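Local coordinates for protein alanine racemase (Enterococcus faecalis, PDB 3E6E) that belongs to the alanine racemase family, dimeric enzymes that pair an N-terminal TIM-type barrel with a largely beta C-terminal domain, at residues Glu20-Gln23 and Lys24-Arg28; Val94-Leu97 and Ile98-Asp101; Phe181-Gln184 and Ala185-Lys189. The protein carries 1 engineered substitution. All coordinates share one frame; numbering follows the deposited sequence.

Contact 1. Residues Glu20-Gln23 and Lys24-Arg28; sequences ENVQ and KECQR
Glu20 and Lys24, one turn apart on helix 15-28, form the charged part of this contact. Their chains run side by side and point the same way, and a salt bridge joins Glu20 OE1 to Lys24 NZ over 2.9 Å. The glutamate reaches forward because its CG stands anti to the backbone N (chi1 169°) and the rest of the chain is extended. The lysine is folded instead: its CG lies beside the backbone N (chi1 -68°), 3.0 Å from Glu20 O, and the bends at chi2 and chi4 bring NZ back to the carboxylate.

A weaker polar pair lies between Gln23 and Gln27. The two side chains cross obliquely, their amide planes 50° apart, and Gln27 NE2 gives a long, bent and weak hydrogen bond of 3.3 Å to Gln23 OE1.

Apolar contact is confined to Val22 and Cys26. Val22 CG1 lies 3.9 Å from Cys26 SG, and the sulfur also comes within 3.1 Å of Val22 O.

Beneath these side chains runs the regular i to i+4 ladder of the helix. Lys24 N bonds to Glu20 O at 3.0 Å, Cys26 N to Val22 O and Gln27 N to Gln23 O, while the bond from Glu25 N to Asn21 O is weak. The buried Glu25 turns its end away toward Ile221 and Tyr223 of strand 220-223, so the helix packs against the parallel barrel sheet; Tyr241 of a loop touches both Lys24 and Glu25.

The chemistry thus differs round the helix: a short ion pair probably neutralises Glu20 and Lys24 locally, whereas the glutamine amides, only weakly bonded to each other, are probably less firmly fixed in rotation.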
ATOM      1  N   GLU A  20     -14.567  21.431   6.659  1.00 24.86           N
ATOM      2  CA  GLU A  20     -15.767  21.880   5.973  1.00 26.03           C
ATOM      3  C   GLU A  20     -16.730  20.743   5.678  1.00 25.39           C
ATOM      4  O   GLU A  20     -17.946  20.917   5.753  1.00 26.16           O
ATOM      5  CB  GLU A  20     -15.362  22.619   4.693  1.00 28.45           C
ATOM      6  CG  GLU A  20     -16.492  22.926   3.731  1.00 31.93           C
ATOM      7  CD  GLU A  20     -15.994  23.637   2.477  1.00 36.21           C
ATOM      8  OE1 GLU A  20     -16.756  23.663   1.474  1.00 37.14           O
ATOM      9  OE2 GLU A  20     -14.848  24.168   2.502  1.00 34.16           O
ATOM     10  N   ASN A  21     -16.200  19.575   5.340  1.00 24.81           N
ATOM     11  CA  ASN A  21     -17.075  18.444   5.059  1.00 24.07           C
ATOM     12  C   ASN A  21     -17.757  18.063   6.379  1.00 24.47           C
ATOM     13  O   ASN A  21     -18.946  17.711   6.416  1.00 24.97           O
ATOM     14  CB  ASN A  21     -16.269  17.260   4.511  1.00 21.27           C
ATOM     15  CG  ASN A  21     -15.647  17.544   3.151  1.00 20.52           C
ATOM     16  OD1 ASN A  21     -14.764  16.812   2.699  1.00 20.39           O
ATOM     17  ND2 ASN A  21     -16.107  18.599   2.488  1.00 21.48           N
ATOM     18  N   VAL A  22     -17.005  18.154   7.468  1.00 22.96           N
ATOM     19  CA  VAL A  22     -17.552  17.809   8.769  1.00 23.90           C
ATOM     20  C   VAL A  22     -18.576  18.820   9.284  1.00 24.27           C
ATOM     21  O   VAL A  22     -19.589  18.431   9.859  1.00 23.63           O
ATOM     22  CB  VAL A  22     -16.439  17.641   9.797  1.00 23.86           C
ATOM     23  CG1 VAL A  22     -17.042  17.428  11.186  1.00 24.70           C
ATOM     24  CG2 VAL A  22     -15.561  16.458   9.399  1.00 22.58           C
ATOM     25  N   GLN A  23     -18.315  20.110   9.085  1.00 24.69           N
ATOM     26  CA  GLN A  23     -19.253  21.132   9.522  1.00 25.41           C
ATOM     27  C   GLN A  23     -20.554  21.047   8.738  1.00 26.02           C
ATOM     28  O   GLN A  23     -21.634  21.131   9.319  1.00 27.01           O
ATOM     29  CB  GLN A  23     -18.675  22.526   9.341  1.00 25.97           C
ATOM     30  CG  GLN A  23     -17.990  23.085  10.565  1.00 28.54           C
ATOM     31  CD  GLN A  23     -18.024  24.605  10.595  1.00 30.24           C
ATOM     32  OE1 GLN A  23     -19.082  25.210  10.810  1.00 30.30           O
ATOM     33  NE2 GLN A  23     -16.870  25.231  10.364  1.00 31.27           N
ATOM     34  N   LYS A  24     -20.461  20.893   7.419  1.00 25.96           N
ATOM     35  CA  LYS A  24     -21.671  20.806   6.604  1.00 26.91           C
ATOM     36  C   LYS A  24     -22.619  19.797   7.228  1.00 27.48           C
ATOM     37  O   LYS A  24     -23.758  20.125   7.555  1.00 28.28           O
ATOM     38  CB  LYS A  24     -21.365  20.354   5.169  1.00 26.84           C
ATOM     39  CG  LYS A  24     -20.586  21.326   4.298  1.00 24.92           C
ATOM     40  CD  LYS A  24     -21.317  22.622   4.053  1.00 22.63           C
ATOM     41  CE  LYS A  24     -20.857  23.254   2.735  1.00 25.49           C
ATOM     42  NZ  LYS A  24     -19.366  23.262   2.550  1.00 25.86           N
ATOM     43  N   GLU A  25     -22.134  18.571   7.395  1.00 27.20           N
ATOM     44  CA  GLU A  25     -22.934  17.499   7.968  1.00 27.34           C
ATOM     45  C   GLU A  25     -23.447  17.820   9.381  1.00 27.51           C
ATOM     46  O   GLU A  25     -24.613  17.587   9.681  1.00 27.93           O
ATOM     47  CB  GLU A  25     -22.127  16.191   7.960  1.00 25.47           C
ATOM     48  CG  GLU A  25     -22.795  15.021   8.661  1.00 26.08           C
ATOM     49  CD  GLU A  25     -24.130  14.610   8.040  1.00 27.77           C
ATOM     50  OE1 GLU A  25     -24.868  13.842   8.700  1.00 26.45           O
ATOM     51  OE2 GLU A  25     -24.440  15.039   6.903  1.00 25.91           O
ATOM     52  N   CYS A  26     -22.589  18.370  10.233  1.00 27.42           N
ATOM     53  CA  CYS A  26     -22.990  18.703  11.596  1.00 28.84           C
ATOM     54  C   CYS A  26     -24.186  19.655  11.657  1.00 29.85           C
ATOM     55  O   CYS A  26     -24.995  19.595  12.587  1.00 29.91           O
ATOM     56  CB  CYS A  26     -21.819  19.328  12.361  1.00 27.87           C
ATOM     57  SG  CYS A  26     -20.491  18.193  12.774  1.00 29.63           S
ATOM     58  N   GLN A  27     -24.287  20.535  10.669  1.00 30.77           N
ATOM     59  CA  GLN A  27     -25.370  21.512  10.606  1.00 31.79           C
ATOM     60  C   GLN A  27     -26.606  20.900   9.993  1.00 31.43           C
ATOM     61  O   GLN A  27     -27.730  21.338  10.235  1.00 31.40           O
ATOM     62  CB  GLN A  27     -24.943  22.719   9.765  1.00 32.83           C
ATOM     63  CG  GLN A  27     -24.016  23.676  10.485  1.00 35.61           C
ATOM     64  CD  GLN A  27     -23.458  24.745   9.570  1.00 38.03           C
ATOM     65  OE1 GLN A  27     -24.196  25.352   8.783  1.00 38.81           O
ATOM     66  NE2 GLN A  27     -22.149  24.992   9.668  1.00 38.49           N
ATOM     67  N   ARG A  28     -26.374  19.881   9.185  1.00 32.65           N
ATOM     68  CA  ARG A  28     -27.423  19.173   8.481  1.00 34.79           C
ATOM     69  C   ARG A  28     -27.993  18.152   9.448  1.00 36.90           C
ATOM     70  O   ARG A  28     -29.090  17.629   9.253  1.00 37.70           O
ATOM     71  CB  ARG A  28     -26.796  18.482   7.271  1.00 34.86           C
ATOM     72  CG  ARG A  28     -27.750  18.032   6.203  1.00 36.72           C
ATOM     73  CD  ARG A  28     -26.991  17.644   4.933  1.00 36.99           C
ATOM     74  NE  ARG A  28     -27.887  17.152   3.888  1.00 36.67           N
ATOM     75  CZ  ARG A  28     -28.887  17.856   3.369  1.00 36.11           C
ATOM     76  NH1 ARG A  28     -29.122  19.088   3.792  1.00 37.13           N
ATOM     77  NH2 ARG A  28     -29.664  17.326   2.435  1.00 37.80           N
TER

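Contact 2. Residues Val94-Leu97 and Ile98-Asp101; sequences VPLL and IQYD
Asp101 turns the chain back over Leu97 with a positive phi (37°), as the C-prime residue of the Schellman motif that finishes helix 94-99. Asp101 N bonds weakly to Ile98 O, and Leu102 N closes the motif on Leu97 O. This helix is the crossover between strands 83-85 and 103-106 of a beta-alpha-beta unit in the barrel.

The preceding turn is regular. Ile98 N bonds to Val94 O at 3.1 Å, Gln99 N to Pro95 O, and Tyr100 N to Leu96 O at 2.8 Å. Proline at position 95 fits the first turn, where its missing N-H costs the helix no bond within this segment. Ile98 folds its CG1 back beside its own backbone N (chi1 -63°), which places that carbon 3.5 Å from Val94 O. On another flank a polar end meets an apolar one: the amide oxygen of Gln99, OE1, lies 3.5 Å from Leu96 CD2, the two chains side by side and pointing the same way.

Outside the helix, Leu96 packs on Leu68 of helix 68-76 and on His6 of the second subunit, while Tyr100 meets Ile72. Arg75 takes the backbone oxygens of Tyr100 and Asp101, and Arg128 holds Asp101 OD1 in a salt bridge, so the helix end is tied to neighbouring elements by two arginines.

Tyr100 presents the edge of its ring to the last turn, with CD1 3.4 Å from Leu96 O and that oxygen in the ring plane.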
ATOM      1  N   VAL A  94      -6.818  -5.506  27.664  1.00 30.35           N
ATOM      2  CA  VAL A  94      -7.849  -4.809  28.433  1.00 28.83           C
ATOM      3  C   VAL A  94      -7.216  -3.742  29.336  1.00 27.65           C
ATOM      4  O   VAL A  94      -7.738  -2.625  29.452  1.00 26.75           O
ATOM      5  CB  VAL A  94      -8.661  -5.790  29.302  1.00 28.10           C
ATOM      6  CG1 VAL A  94      -9.814  -5.055  29.966  1.00 28.25           C
ATOM      7  CG2 VAL A  94      -9.187  -6.915  28.450  1.00 26.94           C
ATOM      8  N   PRO A  95      -6.084  -4.072  29.988  1.00 27.11           N
ATOM      9  CA  PRO A  95      -5.426  -3.096  30.860  1.00 25.85           C
ATOM     10  C   PRO A  95      -4.980  -1.842  30.115  1.00 25.63           C
ATOM     11  O   PRO A  95      -4.955  -0.756  30.690  1.00 27.09           O
ATOM     12  CB  PRO A  95      -4.265  -3.891  31.475  1.00 24.29           C
ATOM     13  CG  PRO A  95      -4.023  -4.981  30.516  1.00 25.41           C
ATOM     14  CD  PRO A  95      -5.407  -5.378  30.075  1.00 26.75           C
ATOM     15  N   LEU A  96      -4.631  -1.970  28.839  1.00 25.11           N
ATOM     16  CA  LEU A  96      -4.239  -0.782  28.091  1.00 24.28           C
ATOM     17  C   LEU A  96      -5.512   0.023  27.842  1.00 23.73           C
ATOM     18  O   LEU A  96      -5.506   1.255  27.913  1.00 24.51           O
ATOM     19  CB  LEU A  96      -3.574  -1.150  26.760  1.00 25.05           C
ATOM     20  CG  LEU A  96      -2.255  -1.934  26.786  1.00 25.31           C
ATOM     21  CD1 LEU A  96      -1.735  -2.059  25.364  1.00 25.32           C
ATOM     22  CD2 LEU A  96      -1.220  -1.244  27.659  1.00 24.72           C
ATOM     23  N   LEU A  97      -6.607  -0.678  27.557  1.00 22.44           N
ATOM     24  CA  LEU A  97      -7.894  -0.030  27.335  1.00 21.21           C
ATOM     25  C   LEU A  97      -8.176   0.923  28.501  1.00 21.66           C
ATOM     26  O   LEU A  97      -8.570   2.081  28.303  1.00 20.85           O
ATOM     27  CB  LEU A  97      -8.994  -1.082  27.248  1.00 21.03           C
ATOM     28  CG  LEU A  97      -8.834  -2.059  26.085  1.00 22.48           C
ATOM     29  CD1 LEU A  97      -9.874  -3.158  26.152  1.00 22.28           C
ATOM     30  CD2 LEU A  97      -8.965  -1.294  24.789  1.00 22.83           C
ATOM     31  N   ILE A  98      -7.963   0.418  29.716  1.00 21.37           N
ATOM     32  CA  ILE A  98      -8.159   1.186  30.942  1.00 19.95           C
ATOM     33  C   ILE A  98      -7.121   2.312  30.984  1.00 21.05           C
ATOM     34  O   ILE A  98      -7.433   3.460  31.334  1.00 19.63           O
ATOM     35  CB  ILE A  98      -7.987   0.265  32.203  1.00 19.40           C
ATOM     36  CG1 ILE A  98      -9.057  -0.841  32.206  1.00 19.42           C
ATOM     37  CG2 ILE A  98      -8.044   1.083  33.487  1.00 16.99           C
ATOM     38  CD1 ILE A  98     -10.496  -0.350  32.238  1.00 17.15           C
ATOM     39  N   GLN A  99      -5.889   1.980  30.611  1.00 21.61           N
ATOM     40  CA  GLN A  99      -4.807   2.953  30.621  1.00 23.49           C
ATOM     41  C   GLN A  99      -5.127   4.191  29.779  1.00 24.66           C
ATOM     42  O   GLN A  99      -4.983   5.323  30.249  1.00 25.30           O
ATOM     43  CB  GLN A  99      -3.517   2.301  30.128  1.00 24.80           C
ATOM     44  CG  GLN A  99      -2.252   2.998  30.618  1.00 28.17           C
ATOM     45  CD  GLN A  99      -0.973   2.428  30.000  1.00 30.15           C
ATOM     46  OE1 GLN A  99      -0.723   1.220  30.039  1.00 29.11           O
ATOM     47  NE2 GLN A  99      -0.153   3.311  29.430  1.00 32.46           N
ATOM     48  N   TYR A 100      -5.581   3.982  28.546  1.00 24.73           N
ATOM     49  CA  TYR A 100      -5.902   5.098  27.653  1.00 24.43           C
ATOM     50  C   TYR A 100      -7.387   5.445  27.605  1.00 24.51           C
ATOM     51  O   TYR A 100      -7.831   6.133  26.688  1.00 24.06           O
ATOM     52  CB  TYR A 100      -5.420   4.785  26.229  1.00 24.66           C
ATOM     53  CG  TYR A 100      -3.925   4.576  26.107  1.00 25.19           C
ATOM     54  CD1 TYR A 100      -3.338   3.358  26.434  1.00 22.28           C
ATOM     55  CD2 TYR A 100      -3.089   5.623  25.707  1.00 26.26           C
ATOM     56  CE1 TYR A 100      -1.957   3.187  26.371  1.00 22.88           C
ATOM     57  CE2 TYR A 100      -1.706   5.464  25.645  1.00 24.38           C
ATOM     58  CZ  TYR A 100      -1.144   4.247  25.981  1.00 24.57           C
ATOM     59  OH  TYR A 100       0.236   4.113  25.971  1.00 23.96           O
ATOM     60  N   ASP A 101      -8.141   4.984  28.600  1.00 25.70           N
ATOM     61  CA  ASP A 101      -9.588   5.205  28.686  1.00 25.64           C
ATOM     62  C   ASP A 101     -10.219   5.148  27.314  1.00 24.75           C
ATOM     63  O   ASP A 101     -10.827   6.108  26.845  1.00 24.16           O
ATOM     64  CB  ASP A 101      -9.926   6.552  29.332  1.00 28.84           C
ATOM     65  CG  ASP A 101     -11.412   6.671  29.689  1.00 30.77           C
ATOM     66  OD1 ASP A 101     -11.886   5.909  30.560  1.00 32.11           O
ATOM     67  OD2 ASP A 101     -12.109   7.521  29.095  1.00 32.76           O
TER

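Contact 3. Residues Phe181-Gln184 and Ala185-Lys189; sequences FEKQ and AGRFK
Successive i to i+4 hydrogen bonds carry the backbone from Phe181-Gln184 into Ala185-Lys189: Ala185 N to Phe181 O at 2.9 Å and 169°, Gly186 N to Glu182 O at 2.8 Å, Arg187 N to Lys183 O and Phe188 N to Gln184 O, both at 3.0 Å. Across this regular turn Lys183 and Arg187 lie alongside each other and point the same way, the lysine methylenes lying beside the guanidinium nitrogens. Lys183 CD comes 4.1 Å from Arg187 NH2, and its CG is 4.2 Å from Arg187 NE. The arginine is extended from CG to NE; the lysine leaves the helix with CG opposite its backbone N (chi1 174°) and then bends at chi3, leaving NZ 5.1 Å from Arg187 NH2. Any repulsion between these like charges is probably eased by Glu263 of the second subunit, which forms a salt bridge with Arg187 NH2.

Helix 179-193 is the crossover between strands 165-167 and 201-203 of a beta-alpha-beta unit in the TIM-type barrel. Its inner side is buried: Phe181 stacks with Phe170 and His213, Phe188 packs on Val133 and Val204, and Gln184, its side chain about 10 Å from the bound DCS, touches Phe170.

Ala185 CB rests 3.4 Å from Glu182 O, and Phe188 CB lies near Gln184 O. Glu182 is exposed, yet its OE2 is hydrogen-bonded to Thr178 OG1, just before the start of the helix.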
ATOM      1  N   PHE A 181     -31.381  -2.458   3.432  1.00 23.10           N
ATOM      2  CA  PHE A 181     -31.175  -1.451   4.468  1.00 24.70           C
ATOM      3  C   PHE A 181     -32.322  -1.505   5.473  1.00 24.91           C
ATOM      4  O   PHE A 181     -32.112  -1.695   6.677  1.00 25.93           O
ATOM      5  CB  PHE A 181     -31.114  -0.049   3.851  1.00 26.94           C
ATOM      6  CG  PHE A 181     -30.846   1.048   4.858  1.00 28.36           C
ATOM      7  CD1 PHE A 181     -29.549   1.323   5.283  1.00 28.04           C
ATOM      8  CD2 PHE A 181     -31.897   1.779   5.402  1.00 27.88           C
ATOM      9  CE1 PHE A 181     -29.308   2.308   6.234  1.00 29.52           C
ATOM     10  CE2 PHE A 181     -31.665   2.765   6.357  1.00 28.96           C
ATOM     11  CZ  PHE A 181     -30.370   3.033   6.776  1.00 28.84           C
ATOM     12  N   GLU A 182     -33.533  -1.325   4.957  1.00 23.28           N
ATOM     13  CA  GLU A 182     -34.741  -1.352   5.758  1.00 23.05           C
ATOM     14  C   GLU A 182     -34.750  -2.573   6.667  1.00 24.40           C
ATOM     15  O   GLU A 182     -35.094  -2.482   7.844  1.00 22.83           O
ATOM     16  CB  GLU A 182     -35.958  -1.354   4.834  1.00 23.77           C
ATOM     17  CG  GLU A 182     -36.584   0.034   4.699  1.00 23.75           C
ATOM     18  CD  GLU A 182     -37.201   0.318   3.340  1.00 23.86           C
ATOM     19  OE1 GLU A 182     -38.042  -0.477   2.870  1.00 23.16           O
ATOM     20  OE2 GLU A 182     -36.846   1.363   2.753  1.00 23.41           O
ATOM     21  N   LYS A 183     -34.348  -3.714   6.115  1.00 26.72           N
ATOM     22  CA  LYS A 183     -34.289  -4.956   6.875  1.00 26.06           C
ATOM     23  C   LYS A 183     -33.366  -4.795   8.079  1.00 25.60           C
ATOM     24  O   LYS A 183     -33.762  -5.072   9.211  1.00 25.33           O
ATOM     25  CB  LYS A 183     -33.795  -6.102   5.989  1.00 26.01           C
ATOM     26  CG  LYS A 183     -33.558  -7.412   6.724  1.00 27.86           C
ATOM     27  CD  LYS A 183     -33.231  -8.560   5.765  1.00 30.76           C
ATOM     28  CE  LYS A 183     -34.409  -8.865   4.825  1.00 33.82           C
ATOM     29  NZ  LYS A 183     -34.263 -10.158   4.067  1.00 33.96           N
ATOM     30  N   GLN A 184     -32.143  -4.334   7.846  1.00 24.99           N
ATOM     31  CA  GLN A 184     -31.212  -4.160   8.958  1.00 24.77           C
ATOM     32  C   GLN A 184     -31.798  -3.215   9.986  1.00 23.67           C
ATOM     33  O   GLN A 184     -31.725  -3.472  11.177  1.00 23.59           O
ATOM     34  CB  GLN A 184     -29.853  -3.639   8.478  1.00 23.70           C
ATOM     35  CG  GLN A 184     -29.048  -4.673   7.693  1.00 23.55           C
ATOM     36  CD  GLN A 184     -27.626  -4.233   7.432  1.00 22.67           C
ATOM     37  OE1 GLN A 184     -26.830  -4.089   8.361  1.00 19.90           O
ATOM     38  NE2 GLN A 184     -27.298  -4.018   6.161  1.00 21.34           N
ATOM     39  N   ALA A 185     -32.391  -2.126   9.522  1.00 23.63           N
ATOM     40  CA  ALA A 185     -32.995  -1.171  10.436  1.00 24.39           C
ATOM     41  C   ALA A 185     -34.032  -1.898  11.301  1.00 24.93           C
ATOM     42  O   ALA A 185     -34.101  -1.698  12.520  1.00 23.75           O
ATOM     43  CB  ALA A 185     -33.646  -0.045   9.650  1.00 23.88           C
ATOM     44  N   GLY A 186     -34.827  -2.749  10.657  1.00 25.20           N
ATOM     45  CA  GLY A 186     -35.833  -3.506  11.371  1.00 25.40           C
ATOM     46  C   GLY A 186     -35.228  -4.339  12.489  1.00 26.16           C
ATOM     47  O   GLY A 186     -35.586  -4.169  13.652  1.00 27.13           O
ATOM     48  N   ARG A 187     -34.303  -5.230  12.146  1.00 25.77           N
ATOM     49  CA  ARG A 187     -33.654  -6.084  13.132  1.00 24.56           C
ATOM     50  C   ARG A 187     -33.048  -5.283  14.282  1.00 24.57           C
ATOM     51  O   ARG A 187     -33.013  -5.751  15.418  1.00 25.21           O
ATOM     52  CB  ARG A 187     -32.552  -6.929  12.480  1.00 24.74           C
ATOM     53  CG  ARG A 187     -33.024  -7.988  11.478  1.00 26.54           C
ATOM     54  CD  ARG A 187     -31.835  -8.786  10.927  1.00 28.93           C
ATOM     55  NE  ARG A 187     -32.224  -9.757   9.901  1.00 32.66           N
ATOM     56  CZ  ARG A 187     -31.372 -10.568   9.268  1.00 32.63           C
ATOM     57  NH1 ARG A 187     -30.075 -10.528   9.550  1.00 33.53           N
ATOM     58  NH2 ARG A 187     -31.819 -11.430   8.361  1.00 29.02           N
ATOM     59  N   PHE A 188     -32.568  -4.079  13.998  1.00 23.77           N
ATOM     60  CA  PHE A 188     -31.964  -3.269  15.045  1.00 22.30           C
ATOM     61  C   PHE A 188     -33.032  -2.615  15.900  1.00 24.66           C
ATOM     62  O   PHE A 188     -32.751  -2.149  17.007  1.00 26.81           O
ATOM     63  CB  PHE A 188     -31.054  -2.189  14.458  1.00 17.83           C
ATOM     64  CG  PHE A 188     -30.230  -1.475  15.494  1.00 13.68           C
ATOM     65  CD1 PHE A 188     -29.237  -2.150  16.196  1.00 12.28           C
ATOM     66  CD2 PHE A 188     -30.465  -0.145  15.788  1.00 10.35           C
ATOM     67  CE1 PHE A 188     -28.496  -1.504  17.177  1.00 13.01           C
ATOM     68  CE2 PHE A 188     -29.731   0.506  16.763  1.00  9.24           C
ATOM     69  CZ  PHE A 188     -28.749  -0.169  17.459  1.00 11.12           C
ATOM     70  N   LYS A 189     -34.254  -2.553  15.381  1.00 26.01           N
ATOM     71  CA  LYS A 189     -35.341  -1.969  16.150  1.00 26.58           C
ATOM     72  C   LYS A 189     -35.699  -3.010  17.202  1.00 27.73           C
ATOM     73  O   LYS A 189     -35.840  -2.697  18.384  1.00 28.36           O
ATOM     74  CB  LYS A 189     -36.556  -1.669  15.268  1.00 26.18           C
ATOM     75  CG  LYS A 189     -37.508  -0.673  15.907  1.00 29.23           C
ATOM     76  CD  LYS A 189     -38.771  -0.385  15.086  1.00 32.80           C
ATOM     77  CE  LYS A 189     -38.502   0.443  13.822  1.00 37.44           C
ATOM     78  NZ  LYS A 189     -38.070  -0.354  12.618  1.00 37.78           N
TER

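All three contacts are local turns of separate helices in the barrel domain, and none touches another; contacts 1 and 3 come nearest, with about 12 Å between their closest atoms. Each is partly buried; contact 2 is largely apolar on its flanks, whereas contacts 1 and 3 carry charged or amide groups outward. Contacts 2 and 3 lie on crossover helices of beta-alpha-beta units, whereas contact 1 lies on the helix after strand 10-12 and packs on strand 220-223. Charges are answered differently: within the helix in contact 1, Asp101 by Arg128 in contact 2, and Arg187 of contact 3 by Glu263 of the second subunit. That subunit also reaches contact 2, but through packing.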